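Local coordinates for aldehyde dehydrogenase family protein (Pseudomonas syringae pv. tomato, PDB 5IUV) that probably oxidises indole-3-acetaldehyde to the auxin indole-3-acetic acid with NAD+ as cofactor, a reaction that contributes to virulence of this plant pathogen, at residues 136-141 with 479-484; 317-322 with 385-390; 289-294 with 327-332. All blocks are in the same frame, centred on the assembly; numbering follows the deposited sequence.

Interaction 1: 136-141 with 479-484; sequences DKLYDE and KSLHAF
The backbones meet loosely between Leu138 and Leu481, whose CA atoms lie 8.3 Å apart: a loop that becomes extended from Leu138 and leads into strand 140-142 passes residues 481-484, which curl like a helix but lack its regular bonds. Leu138 carries the contact from its side alone, and its two methyls divide the work. CD2 sits against the isobutyl end of Leu481, 4.0 Å from Leu481 CD1 and equally far from Leu481 CD2, the two leucines lying alongside each other, pointing opposite ways. CD1 reaches the aromatic ring of Phe484 and approaches it obliquely, closest at Phe484 CD2 (3.6 Å) and a little farther at Phe484 CE2 (3.9 Å). With chi1 -67° and chi2 167° the leucine stretches out to set its fork between the aliphatic and the aromatic partner. No hydrogen bond crosses between the two segments; polar groups bond within each or elsewhere in the tetramer. Lys137 NZ bridges to Asp136 OD1 at 2.8 Å on the syn side of the carboxylate, somewhat out of its plane, and also meets Glu133 of a third subunit. Ser480 OG bonds to Lys479 O (2.6 Å) and accepts from His482 N (3.0 Å), the latter an ST turn just before the curled piece. Trp130 and Ala134 of helix 113-134 pack on Leu481, while Pro180 and Ser183 of helix 170-183 touch Phe484. Other subunits close in: Tyr139 OH bonds to Thr464 O of the third, Glu141 OE1 to His482 NE2 of the fourth, and Asp140 pairs with a strand of the second, continuing the sheet across the interface. The arrangement belongs to the oligomerisation region of the aldehyde dehydrogenase fold, where strands 140-142 and 149-164 project to build the tetramer.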
loop_
_atom_site.group_PDB
_atom_site.type_symbol
_atom_site.label_atom_id
_atom_site.label_comp_id
_atom_site.label_asym_id
_atom_site.label_seq_id
_atom_site.Cartn_x
_atom_site.Cartn_y
_atom_site.Cartn_z
ATOM N N ASP A 136 13.323 2.419 6.106
ATOM C CA ASP A 136 13.584 2.197 4.687
ATOM C C ASP A 136 12.724 1.082 4.106
ATOM O O ASP A 136 13.010 0.580 3.016
ATOM C CB ASP A 136 15.073 1.911 4.446
ATOM C CG ASP A 136 15.594 0.731 5.253
ATOM O OD1 ASP A 136 14.857 0.193 6.102
ATOM O OD2 ASP A 136 16.770 0.360 5.048
ATOM N N LYS A 137 11.669 0.702 4.828
ATOM C CA LYS A 137 10.672 -0.227 4.304
ATOM C C LYS A 137 9.434 0.546 3.850
ATOM O O LYS A 137 8.518 -0.026 3.270
ATOM C CB LYS A 137 10.278 -1.279 5.353
ATOM C CG LYS A 137 11.460 -1.890 6.118
ATOM C CD LYS A 137 12.455 -2.555 5.189
ATOM C CE LYS A 137 13.528 -3.302 5.982
ATOM N NZ LYS A 137 14.251 -2.403 6.930
ATOM N N LEU A 138 9.415 1.847 4.126
ATOM C CA LEU A 138 8.298 2.697 3.724
ATOM C C LEU A 138 8.510 3.258 2.322
ATOM O O LEU A 138 9.597 3.722 1.999
ATOM C CB LEU A 138 8.113 3.848 4.715
ATOM C CG LEU A 138 7.670 3.437 6.116
ATOM C CD1 LEU A 138 7.840 4.599 7.082
ATOM C CD2 LEU A 138 6.221 2.973 6.064
ATOM N N TYR A 139 7.468 3.208 1.499
ATOM C CA TYR A 139 7.524 3.777 0.158
ATOM C C TYR A 139 6.476 4.871 0.012
ATOM O O TYR A 139 5.364 4.742 0.520
ATOM C CB TYR A 139 7.309 2.689 -0.905
ATOM C CG TYR A 139 8.458 1.702 -1.022
ATOM C CD1 TYR A 139 8.619 0.680 -0.090
ATOM C CD2 TYR A 139 9.375 1.792 -2.062
ATOM C CE1 TYR A 139 9.665 -0.215 -0.185
ATOM C CE2 TYR A 139 10.426 0.894 -2.171
ATOM C CZ TYR A 139 10.560 -0.113 -1.229
ATOM O OH TYR A 139 11.602 -1.016 -1.318
ATOM N N ASP A 140 6.832 5.949 -0.674
ATOM C CA ASP A 140 5.851 6.973 -1.011
ATOM C C ASP A 140 5.234 6.642 -2.375
ATOM O O ASP A 140 5.301 5.490 -2.806
ATOM C CB ASP A 140 6.491 8.362 -0.968
ATOM C CG ASP A 140 6.761 8.831 0.466
ATOM O OD1 ASP A 140 6.083 8.328 1.390
ATOM O OD2 ASP A 140 7.647 9.692 0.674
ATOM N N GLU A 141 4.609 7.612 -3.038
ATOM C CA GLU A 141 3.736 7.269 -4.166
ATOM C C GLU A 141 4.023 7.993 -5.479
ATOM O O GLU A 141 4.515 9.118 -5.492
ATOM C CB GLU A 141 2.271 7.523 -3.783
ATOM C CG GLU A 141 1.754 6.612 -2.690
ATOM C CD GLU A 141 0.473 7.129 -2.073
ATOM O OE1 GLU A 141 0.372 8.356 -1.854
ATOM O OE2 GLU A 141 -0.435 6.315 -1.817
ATOM N N LYS A 479 2.240 3.610 17.666
ATOM C CA LYS A 479 2.667 2.304 17.170
ATOM C C LYS A 479 2.278 2.116 15.705
ATOM O O LYS A 479 1.594 2.958 15.123
ATOM C CB LYS A 479 2.102 1.167 18.043
ATOM C CG LYS A 479 2.537 1.276 19.509
ATOM C CD LYS A 479 2.251 0.005 20.294
ATOM C CE LYS A 479 0.764 -0.323 20.305
ATOM N NZ LYS A 479 0.519 -1.725 20.746
ATOM N N SER A 480 2.760 1.021 15.118
ATOM C CA SER A 480 2.579 0.688 13.700
ATOM C C SER A 480 3.201 1.732 12.789
ATOM O O SER A 480 3.830 2.682 13.249
ATOM C CB SER A 480 1.096 0.508 13.345
ATOM O OG SER A 480 0.463 1.753 13.101
ATOM N N LEU A 481 3.039 1.529 11.486
ATOM C CA LEU A 481 3.525 2.475 10.492
ATOM C C LEU A 481 2.662 3.735 10.481
ATOM O O LEU A 481 3.113 4.806 10.075
ATOM C CB LEU A 481 3.528 1.828 9.107
ATOM C CG LEU A 481 4.313 0.515 9.009
ATOM C CD1 LEU A 481 4.213 -0.077 7.608
ATOM C CD2 LEU A 481 5.767 0.745 9.401
ATOM N N HIS A 482 1.417 3.601 10.931
ATOM C CA HIS A 482 0.489 4.726 10.933
ATOM C C HIS A 482 0.954 5.846 11.859
ATOM O O HIS A 482 0.609 7.005 11.651
ATOM C CB HIS A 482 -0.914 4.260 11.323
ATOM C CG HIS A 482 -1.568 3.402 10.285
ATOM N ND1 HIS A 482 -2.141 3.925 9.145
ATOM C CD2 HIS A 482 -1.725 2.059 10.206
ATOM C CE1 HIS A 482 -2.629 2.939 8.410
ATOM N NE2 HIS A 482 -2.386 1.797 9.029
ATOM N N ALA A 483 1.753 5.508 12.866
ATOM C CA ALA A 483 2.275 6.526 13.779
ATOM C C ALA A 483 3.173 7.543 13.069
ATOM O O ALA A 483 3.241 8.707 13.473
ATOM C CB ALA A 483 3.036 5.865 14.923
ATOM N N PHE A 484 3.855 7.105 12.015
ATOM C CA PHE A 484 4.758 7.969 11.259
ATOM C C PHE A 484 4.032 9.158 10.651
ATOM O O PHE A 484 4.603 10.237 10.515
ATOM C CB PHE A 484 5.468 7.184 10.148
ATOM C CG PHE A 484 6.598 6.321 10.641
ATOM C CD1 PHE A 484 6.371 5.308 11.554
ATOM C CD2 PHE A 484 7.882 6.507 10.173
ATOM C CE1 PHE A 484 7.417 4.515 12.008
ATOM C CE2 PHE A 484 8.926 5.716 10.620
ATOM C CZ PHE A 484 8.689 4.721 11.535
#

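Interaction 2: 317-322 with 385-390; sequences RFLPMV and PTIFDG
Leu319 and Val322, one helical turn apart on helix 312-326, meet Ile387 and Asp389, two residues apart on strand 382-389; the segments run nearly antiparallel at 165°, their axes 11.2 Å apart. The closest packing lies at the Asp389 end. Leu319 CD2 comes to 3.4 Å from Asp389 OD2 and 3.6 Å from Asp389 CG, a methyl set over one face of the carboxylate, toward OD2. Both side chains reach out with CG anti to the backbone N (chi1 179° for Leu319, -170° for Asp389), which brings their ends together between helix and strand. Toward Ile387 the fit is looser. Val322 CG1 stands 4.1 Å from Ile387 CD1, and Leu319 CD1 only grazes Ile387 CG2 at 4.5 Å. This side is nevertheless buried: Ile323 and Leu326 of the same helix pack on Ile387, and Val368 of strand 366-369 touches it too. Val322 turns its other methyl, CG2, to a face of the Phe318 ring, 3.6 Å above the plane and offset toward the rim. Solvent reaches the helix at Arg317 and Pro320, which take no part in the contact, and Gly390, whose N makes a weak hydrogen bond to Asp389 OD1 at 2.7 Å. The oxygen nearest Leu319, Asp389 OD2, has its polar partners outside the two segments: salt bridges to Lys315 and Arg366. Two cationic neighbours at one buried oxygen would probably stabilise the ionised aspartate, so the contact joins helix to sheet by apolar packing with a charge-compensated carboxylate at one end.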
loop_
_atom_site.group_PDB
_atom_site.type_symbol
_atom_site.label_atom_id
_atom_site.label_comp_id
_atom_site.label_asym_id
_atom_site.label_seq_id
_atom_site.Cartn_x
_atom_site.Cartn_y
_atom_site.Cartn_z
ATOM N N ARG A 317 -21.731 -17.052 38.449
ATOM C CA ARG A 317 -20.584 -17.947 38.424
ATOM C C ARG A 317 -19.286 -17.175 38.174
ATOM O O ARG A 317 -18.246 -17.503 38.737
ATOM C CB ARG A 317 -20.768 -19.029 37.350
ATOM C CG ARG A 317 -19.595 -19.990 37.242
ATOM C CD ARG A 317 -19.566 -20.723 35.905
ATOM N NE ARG A 317 -18.270 -21.362 35.684
ATOM C CZ ARG A 317 -17.903 -21.944 34.547
ATOM N NH1 ARG A 317 -18.735 -21.973 33.514
ATOM N NH2 ARG A 317 -16.700 -22.493 34.442
ATOM N N PHE A 318 -19.362 -16.139 37.339
ATOM C CA PHE A 318 -18.169 -15.436 36.855
ATOM C C PHE A 318 -17.589 -14.448 37.865
ATOM O O PHE A 318 -16.371 -14.363 38.017
ATOM C CB PHE A 318 -18.485 -14.705 35.541
ATOM C CG PHE A 318 -17.277 -14.112 34.851
ATOM C CD1 PHE A 318 -16.239 -14.925 34.410
ATOM C CD2 PHE A 318 -17.200 -12.748 34.609
ATOM C CE1 PHE A 318 -15.134 -14.386 33.761
ATOM C CE2 PHE A 318 -16.097 -12.198 33.958
ATOM C CZ PHE A 318 -15.061 -13.016 33.538
ATOM N N LEU A 319 -18.446 -13.692 38.540
ATOM C CA LEU A 319 -17.953 -12.674 39.468
ATOM C C LEU A 319 -17.078 -13.254 40.596
ATOM O O LEU A 319 -16.047 -12.667 40.919
ATOM C CB LEU A 319 -19.113 -11.865 40.056
ATOM C CG LEU A 319 -18.695 -10.781 41.059
ATOM C CD1 LEU A 319 -17.683 -9.818 40.440
ATOM C CD2 LEU A 319 -19.916 -10.031 41.587
ATOM N N PRO A 320 -17.460 -14.410 41.182
ATOM C CA PRO A 320 -16.539 -14.981 42.173
ATOM C C PRO A 320 -15.190 -15.383 41.583
ATOM O O PRO A 320 -14.176 -15.309 42.278
ATOM C CB PRO A 320 -17.290 -16.216 42.683
ATOM C CG PRO A 320 -18.718 -15.896 42.472
ATOM C CD PRO A 320 -18.765 -15.098 41.201
ATOM N N MET A 321 -15.176 -15.801 40.319
ATOM C CA MET A 321 -13.921 -16.124 39.649
ATOM C C MET A 321 -13.048 -14.879 39.507
ATOM O O MET A 321 -11.826 -14.950 39.638
ATOM C CB MET A 321 -14.187 -16.747 38.274
ATOM C CG MET A 321 -15.049 -18.002 38.322
ATOM S SD MET A 321 -15.494 -18.612 36.681
ATOM C CE MET A 321 -13.872 -18.987 36.023
ATOM N N VAL A 322 -13.682 -13.741 39.232
ATOM C CA VAL A 322 -12.964 -12.484 39.061
ATOM C C VAL A 322 -12.423 -11.981 40.402
ATOM O O VAL A 322 -11.296 -11.483 40.480
ATOM C CB VAL A 322 -13.865 -11.403 38.416
ATOM C CG1 VAL A 322 -13.150 -10.059 38.366
ATOM C CG2 VAL A 322 -14.287 -11.832 37.017
ATOM N N PRO A 385 -6.713 -3.284 45.140
ATOM C CA PRO A 385 -7.574 -3.488 43.973
ATOM C C PRO A 385 -9.017 -3.672 44.429
ATOM O O PRO A 385 -9.266 -4.442 45.359
ATOM C CB PRO A 385 -7.009 -4.758 43.337
ATOM C CG PRO A 385 -5.552 -4.726 43.713
ATOM C CD PRO A 385 -5.530 -4.160 45.112
ATOM N N THR A 386 -9.944 -2.962 43.793
ATOM C CA THR A 386 -11.300 -2.801 44.316
ATOM C C THR A 386 -12.353 -3.127 43.261
ATOM O O THR A 386 -12.173 -2.817 42.084
ATOM C CB THR A 386 -11.497 -1.355 44.834
ATOM O OG1 THR A 386 -10.563 -1.102 45.893
ATOM C CG2 THR A 386 -12.915 -1.121 45.342
ATOM N N ILE A 387 -13.436 -3.778 43.677
ATOM C CA ILE A 387 -14.529 -4.101 42.766
ATOM C C ILE A 387 -15.869 -3.629 43.309
ATOM O O ILE A 387 -16.192 -3.854 44.478
ATOM C CB ILE A 387 -14.639 -5.624 42.489
ATOM C CG1 ILE A 387 -13.320 -6.187 41.958
ATOM C CG2 ILE A 387 -15.757 -5.906 41.490
ATOM C CD1 ILE A 387 -13.346 -7.695 41.734
ATOM N N PHE A 388 -16.642 -2.972 42.451
ATOM C CA PHE A 388 -18.035 -2.662 42.746
ATOM C C PHE A 388 -18.967 -3.452 41.837
ATOM O O PHE A 388 -18.813 -3.449 40.611
ATOM C CB PHE A 388 -18.303 -1.167 42.592
ATOM C CG PHE A 388 -17.789 -0.341 43.732
ATOM C CD1 PHE A 388 -18.545 -0.179 44.883
ATOM C CD2 PHE A 388 -16.553 0.284 43.650
ATOM C CE1 PHE A 388 -18.076 0.587 45.936
ATOM C CE2 PHE A 388 -16.081 1.053 44.694
ATOM C CZ PHE A 388 -16.843 1.202 45.840
ATOM N N ASP A 389 -19.926 -4.137 42.449
ATOM C CA ASP A 389 -20.945 -4.874 41.717
ATOM C C ASP A 389 -22.216 -4.036 41.661
ATOM O O ASP A 389 -22.325 -3.029 42.362
ATOM C CB ASP A 389 -21.208 -6.229 42.384
ATOM C CG ASP A 389 -22.080 -7.139 41.538
ATOM O OD1 ASP A 389 -22.172 -6.898 40.315
ATOM O OD2 ASP A 389 -22.666 -8.095 42.091
ATOM N N GLY A 390 -23.172 -4.446 40.830
ATOM C CA GLY A 390 -24.451 -3.763 40.739
ATOM C C GLY A 390 -24.318 -2.334 40.251
ATOM O O GLY A 390 -25.040 -1.445 40.695
#

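Interaction 3: 289-294 with 327-332; sequences SAASAI and GTWKPG
Ala291 and Ser292 of helix 283-295 receive the indole of Trp329, which reaches over from the irregular chain that follows helix 312-326. The helical segment opens at Ser289, whose CB points away from Trp329 and whose hydroxyl bonds back to Ala285 O; its carbonyl takes the N-H of Ala293 at 2.8 Å, a regular helical bond. At Ala291 the methyl points toward the tryptophan and stands 4.3 Å from both Trp329 NE1 and Trp329 CD1, touching the pyrrole side of the indole obliquely. The same alanine is backed by Ala325 and Leu326 of helix 312-326, so it sits where that helix and the loop after it converge. Helix and loop meet here within the α/β catalytic domain of the aldehyde dehydrogenase fold: helix 283-295 precedes strand 307-311 of the domain's mixed sheet, and helix 312-326 follows that strand. Ser292 then makes the closer approach. Its CB lies 3.6 Å from Trp329 CZ2, and its hydroxyl oxygen OG is also 3.6 Å from Trp329 CZ2, with Trp329 CH2 slightly farther at 3.8 Å. A chi1 of 175° places OG anti to the backbone N and over toward the benzene portion of the indole. The pyrrole nitrogen lies beside the helix backbone, Trp329 NE1 being 4.0 Å from Ser292 N, and no hydrogen bond links the segments. The Ser292 side chain is about 7 Å from that of Asp459, a residue that contacts indole-3-acetate in a structure of this protein. At Ala293 CB again points away from the tryptophan, to pack on Tyr458, and Ile294 turns to Leu326 and Ser306.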
loop_
_atom_site.group_PDB
_atom_site.type_symbol
_atom_site.label_atom_id
_atom_site.label_comp_id
_atom_site.label_asym_id
_atom_site.label_seq_id
_atom_site.Cartn_x
_atom_site.Cartn_y
_atom_site.Cartn_z
ATOM N N SER A 289 -7.936 -12.456 33.044
ATOM C CA SER A 289 -7.685 -11.263 32.244
ATOM C C SER A 289 -8.480 -10.064 32.737
ATOM O O SER A 289 -7.985 -8.946 32.700
ATOM C CB SER A 289 -7.994 -11.526 30.767
ATOM O OG SER A 289 -7.054 -12.436 30.220
ATOM N N ALA A 290 -9.702 -10.291 33.210
ATOM C CA ALA A 290 -10.512 -9.193 33.728
ATOM C C ALA A 290 -9.868 -8.590 34.970
ATOM O O ALA A 290 -9.909 -7.376 35.173
ATOM C CB ALA A 290 -11.922 -9.663 34.037
ATOM N N ALA A 291 -9.265 -9.436 35.798
ATOM C CA ALA A 291 -8.572 -8.952 36.984
ATOM C C ALA A 291 -7.289 -8.220 36.603
ATOM O O ALA A 291 -7.020 -7.131 37.106
ATOM C CB ALA A 291 -8.265 -10.101 37.939
ATOM N N SER A 292 -6.494 -8.827 35.724
ATOM C CA SER A 292 -5.263 -8.204 35.244
ATOM C C SER A 292 -5.559 -6.863 34.573
ATOM O O SER A 292 -4.809 -5.895 34.729
ATOM C CB SER A 292 -4.532 -9.134 34.269
ATOM O OG SER A 292 -3.394 -8.497 33.714
ATOM N N ALA A 293 -6.672 -6.808 33.849
ATOM C CA ALA A 293 -7.060 -5.607 33.111
ATOM C C ALA A 293 -7.255 -4.394 34.014
ATOM O O ALA A 293 -7.169 -3.257 33.553
ATOM C CB ALA A 293 -8.336 -5.863 32.314
ATOM N N ILE A 294 -7.525 -4.627 35.295
ATOM C CA ILE A 294 -7.779 -3.508 36.196
ATOM C C ILE A 294 -6.684 -3.358 37.254
ATOM O O ILE A 294 -6.496 -2.272 37.808
ATOM C CB ILE A 294 -9.166 -3.649 36.879
ATOM C CG1 ILE A 294 -9.579 -2.332 37.545
ATOM C CG2 ILE A 294 -9.176 -4.797 37.873
ATOM C CD1 ILE A 294 -9.649 -1.159 36.579
ATOM N N GLY A 327 -7.672 -11.262 43.814
ATOM C CA GLY A 327 -7.009 -11.466 45.088
ATOM C C GLY A 327 -5.545 -11.855 44.966
ATOM O O GLY A 327 -4.805 -11.800 45.946
ATOM N N THR A 328 -5.117 -12.252 43.773
ATOM C CA THR A 328 -3.714 -12.608 43.567
ATOM C C THR A 328 -2.869 -11.376 43.251
ATOM O O THR A 328 -1.637 -11.446 43.207
ATOM C CB THR A 328 -3.545 -13.630 42.433
ATOM O OG1 THR A 328 -3.762 -12.991 41.169
ATOM C CG2 THR A 328 -4.521 -14.776 42.593
ATOM N N TRP A 329 -3.536 -10.252 43.021
ATOM C CA TRP A 329 -2.852 -8.995 42.750
ATOM C C TRP A 329 -2.750 -8.201 44.048
ATOM O O TRP A 329 -3.737 -7.629 44.516
ATOM C CB TRP A 329 -3.590 -8.202 41.663
ATOM C CG TRP A 329 -3.543 -8.867 40.310
ATOM C CD1 TRP A 329 -4.368 -9.862 39.849
ATOM C CD2 TRP A 329 -2.618 -8.591 39.247
ATOM N NE1 TRP A 329 -4.008 -10.219 38.568
ATOM C CE2 TRP A 329 -2.942 -9.451 38.174
ATOM C CE3 TRP A 329 -1.550 -7.697 39.095
ATOM C CZ2 TRP A 329 -2.234 -9.446 36.970
ATOM C CZ3 TRP A 329 -0.849 -7.691 37.895
ATOM C CH2 TRP A 329 -1.195 -8.563 36.849
ATOM N N LYS A 330 -1.557 -8.185 44.640
ATOM C CA LYS A 330 -1.370 -7.619 45.970
ATOM C C LYS A 330 -0.325 -6.511 46.004
ATOM O O LYS A 330 0.823 -6.708 45.589
ATOM C CB LYS A 330 -0.976 -8.715 46.964
ATOM C CG LYS A 330 -1.835 -9.962 46.898
ATOM C CD LYS A 330 -1.456 -10.946 48.002
ATOM C CE LYS A 330 -2.117 -12.299 47.795
ATOM N NZ LYS A 330 -2.010 -13.146 49.013
ATOM N N PRO A 331 -0.729 -5.332 46.496
ATOM C CA PRO A 331 0.188 -4.207 46.701
ATOM C C PRO A 331 1.337 -4.607 47.615
ATOM O O PRO A 331 1.138 -5.371 48.556
ATOM C CB PRO A 331 -0.700 -3.146 47.359
ATOM C CG PRO A 331 -2.081 -3.484 46.898
ATOM C CD PRO A 331 -2.114 -4.983 46.858
ATOM N N GLY A 332 2.531 -4.105 47.328
ATOM C CA GLY A 332 3.687 -4.391 48.151
ATOM C C GLY A 332 4.844 -3.498 47.758
ATOM O O GLY A 332 4.703 -2.620 46.903
#

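In the fold
From the N terminus the chain first passes 136-141, whose partner 479-484 comes only after 337 intervening residues; interaction 1 therefore closes a loop enclosing both other contacts. Within it, 289-294 precedes 317-322, then 327-332 closes interaction 3 and 385-390 closes interaction 2, so these two cross. They also touch: Pro385 CG lies 3.5 Å from Trp329 O, and together they tie helices 283-295 and 312-326, the loop that follows and strand 382-389 into one side of the catalytic domain. Interaction 1, with its centre 36 Å from that of interaction 3, joins the projecting strand region to the C-terminal loop near the subunit interfaces.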